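Local coordinates for protein Myo-inositol phosphohydrolase (Mitsuokella multacida, PDB 4WU3) that probably removes phosphate groups from inositol phosphates such as phytate, as a phosphatase of the protein-tyrosine-phosphatase-like family, at residues A518-F523 with T620-W625. The protein carries 2 engineered substitutions. Residues are numbered along the deposited sequence; the frame is centred on the assembly and turned at random.
Sequences ANIDEF and TSWSQW
Asp521 turns its carboxylate from helix 517-529 onto the first turn of helix 622-626. Ser623 OG donates to Asp521 OD2 at 2.7 Å, from above the carboxylate plane and 50° out of it. OD1 lies at the backbone amides of the same turn: Trp622 N reaches it weakly at 3.1 Å, with a bent N-H...O angle of 124°, and Ser623 N makes a second weak bond, longer but straighter. With CG anti to its own carbonyl carbon (chi1 -87°), the aspartate extends both oxygens across the gap, where a carboxylate facing a helix N-terminus would probably be stabilised by the local dipole. Cutting this side chain back to an alanine is likely to leave Ser623 OG and the two amides without their acceptor on helix 517-529. Ser621 caps helix 622-626 itself: its OG accepts from Gln624 N at 3.1 Å, while Ser621 N donates a weak bond to Gln624 OE1, completing a capping box.

Next to this polar bridge, the Trp622 indole stands nearly perpendicular to the carboxylate and offers one face to Ile520. CG2 sits over the five-membered ring, 4.1 Å from its centroid, in a CH-pi contact, and CD1 of the isoleucine comes to 3.7 Å from Trp622 NE1. With CG anti to the backbone N, the indole swings back alongside Ile520.

Phe606 and Tyr609 of helix 593-613 meet Trp622 edge-to-face, and Ala517 and Ile524 add to its packing, wedging the indole between helices 593-613 and 517-529. Helix 517-529 rests in turn on strand 503-509, at the border of the five-stranded phosphatase sheet, through Asn519, Glu522 and Phe523, so the contact joins the last helix of the chain, 622-626, to a helix that flanks this sheet.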
loop_
_atom_site.group_PDB
_atom_site.type_symbol
_atom_site.label_atom_id
_atom_site.label_comp_id
_atom_site.label_asym_id
_atom_site.label_seq_id
_atom_site.Cartn_x
_atom_site.Cartn_y
_atom_site.Cartn_z
ATOM N N ALA A 518 -14.821 -16.596 29.896
ATOM C CA ALA A 518 -14.162 -16.801 31.180
ATOM C C ALA A 518 -14.670 -15.799 32.200
ATOM O O ALA A 518 -14.928 -16.151 33.353
ATOM C CB ALA A 518 -12.651 -16.669 31.037
ATOM N N ASN A 519 -14.805 -14.548 31.769
ATOM C CA ASN A 519 -15.237 -13.481 32.656
ATOM C C ASN A 519 -16.671 -13.658 33.140
ATOM O O ASN A 519 -16.994 -13.321 34.278
ATOM C CB ASN A 519 -15.051 -12.123 31.983
ATOM C CG ASN A 519 -13.605 -11.681 31.989
ATOM O OD1 ASN A 519 -12.772 -12.294 32.660
ATOM N ND2 ASN A 519 -13.297 -10.621 31.253
ATOM N N ILE A 520 -17.514 -14.212 32.282
ATOM C CA ILE A 520 -18.907 -14.455 32.629
ATOM C C ILE A 520 -19.010 -15.667 33.555
ATOM O O ILE A 520 -19.790 -15.661 34.502
ATOM C CB ILE A 520 -19.780 -14.650 31.365
ATOM C CG1 ILE A 520 -19.906 -13.320 30.615
ATOM C CG2 ILE A 520 -21.157 -15.174 31.731
ATOM C CD1 ILE A 520 -20.770 -13.379 29.378
ATOM N N ASP A 521 -18.214 -16.696 33.282
ATOM C CA ASP A 521 -18.137 -17.868 34.149
ATOM C C ASP A 521 -17.688 -17.468 35.551
ATOM O O ASP A 521 -18.209 -17.980 36.543
ATOM C CB ASP A 521 -17.121 -18.872 33.603
ATOM C CG ASP A 521 -17.720 -19.830 32.605
ATOM O OD1 ASP A 521 -18.952 -19.841 32.457
ATOM O OD2 ASP A 521 -16.947 -20.583 31.980
ATOM N N GLU A 522 -16.697 -16.584 35.624
ATOM C CA GLU A 522 -16.218 -16.099 36.911
ATOM C C GLU A 522 -17.378 -15.475 37.662
ATOM O O GLU A 522 -17.559 -15.740 38.837
ATOM C CB GLU A 522 -15.059 -15.103 36.761
ATOM C CG GLU A 522 -14.554 -14.539 38.085
ATOM C CD GLU A 522 -13.136 -13.990 38.018
ATOM O OE1 GLU A 522 -12.566 -13.885 36.909
ATOM O OE2 GLU A 522 -12.581 -13.663 39.091
ATOM N N PHE A 523 -18.185 -14.666 36.991
ATOM C CA PHE A 523 -19.323 -14.071 37.671
ATOM C C PHE A 523 -20.359 -15.105 38.115
ATOM O O PHE A 523 -20.902 -15.008 39.214
ATOM C CB PHE A 523 -20.010 -13.014 36.821
ATOM C CG PHE A 523 -21.205 -12.391 37.497
ATOM C CD1 PHE A 523 -21.046 -11.620 38.643
ATOM C CD2 PHE A 523 -22.475 -12.583 37.004
ATOM C CE1 PHE A 523 -22.143 -11.054 39.286
ATOM C CE2 PHE A 523 -23.577 -12.024 37.639
ATOM C CZ PHE A 523 -23.412 -11.256 38.782
ATOM N N THR A 620 -24.381 -26.399 34.556
ATOM C CA THR A 620 -23.623 -26.287 33.314
ATOM C C THR A 620 -23.143 -24.851 33.089
ATOM O O THR A 620 -23.933 -23.909 33.124
ATOM C CB THR A 620 -24.475 -26.688 32.103
ATOM O OG1 THR A 620 -25.049 -27.979 32.324
ATOM C CG2 THR A 620 -23.616 -26.709 30.849
ATOM N N SER A 621 -21.851 -24.684 32.851
ATOM C CA SER A 621 -21.285 -23.349 32.731
ATOM C C SER A 621 -21.594 -22.724 31.376
ATOM O O SER A 621 -21.959 -23.414 30.424
ATOM C CB SER A 621 -19.777 -23.391 32.944
ATOM O OG SER A 621 -19.134 -23.998 31.837
ATOM N N TRP A 622 -21.423 -21.408 31.308
ATOM C CA TRP A 622 -21.608 -20.639 30.079
ATOM C C TRP A 622 -20.620 -21.074 29.002
ATOM O O TRP A 622 -20.989 -21.213 27.841
ATOM C CB TRP A 622 -21.451 -19.153 30.396
ATOM C CG TRP A 622 -21.299 -18.203 29.232
ATOM C CD1 TRP A 622 -20.200 -17.468 28.942
ATOM C CD2 TRP A 622 -22.289 -17.842 28.259
ATOM N NE1 TRP A 622 -20.427 -16.683 27.847
ATOM C CE2 TRP A 622 -21.702 -16.892 27.406
ATOM C CE3 TRP A 622 -23.609 -18.233 28.025
ATOM C CZ2 TRP A 622 -22.379 -16.329 26.332
ATOM C CZ3 TRP A 622 -24.284 -17.678 26.955
ATOM C CH2 TRP A 622 -23.671 -16.728 26.122
ATOM N N SER A 623 -19.372 -21.303 29.396
ATOM C CA SER A 623 -18.346 -21.745 28.459
ATOM C C SER A 623 -18.668 -23.123 27.879
ATOM O O SER A 623 -18.573 -23.322 26.673
ATOM C CB SER A 623 -16.978 -21.762 29.140
ATOM O OG SER A 623 -16.510 -20.434 29.313
ATOM N N GLN A 624 -19.038 -24.068 28.738
ATOM C CA GLN A 624 -19.417 -25.411 28.292
ATOM C C GLN A 624 -20.649 -25.349 27.376
ATOM O O GLN A 624 -20.689 -25.990 26.331
ATOM C CB GLN A 624 -19.678 -26.327 29.497
ATOM C CG GLN A 624 -18.440 -26.641 30.338
ATOM C CD GLN A 624 -18.784 -27.264 31.684
ATOM O OE1 GLN A 624 -19.952 -27.359 32.053
ATOM N NE2 GLN A 624 -17.759 -27.678 32.432
ATOM N N TRP A 625 -21.640 -24.552 27.761
ATOM C CA TRP A 625 -22.844 -24.380 26.957
ATOM C C TRP A 625 -22.510 -23.839 25.566
ATOM O O TRP A 625 -22.977 -24.365 24.561
ATOM C CB TRP A 625 -23.823 -23.441 27.663
ATOM C CG TRP A 625 -25.177 -23.329 26.988
ATOM C CD1 TRP A 625 -26.219 -24.207 27.095
ATOM C CD2 TRP A 625 -25.629 -22.278 26.115
ATOM N NE1 TRP A 625 -27.291 -23.765 26.349
ATOM C CE2 TRP A 625 -26.953 -22.589 25.735
ATOM C CE3 TRP A 625 -25.040 -21.108 25.619
ATOM C CZ2 TRP A 625 -27.694 -21.778 24.875
ATOM C CZ3 TRP A 625 -25.777 -20.300 24.766
ATOM C CH2 TRP A 625 -27.091 -20.637 24.404
#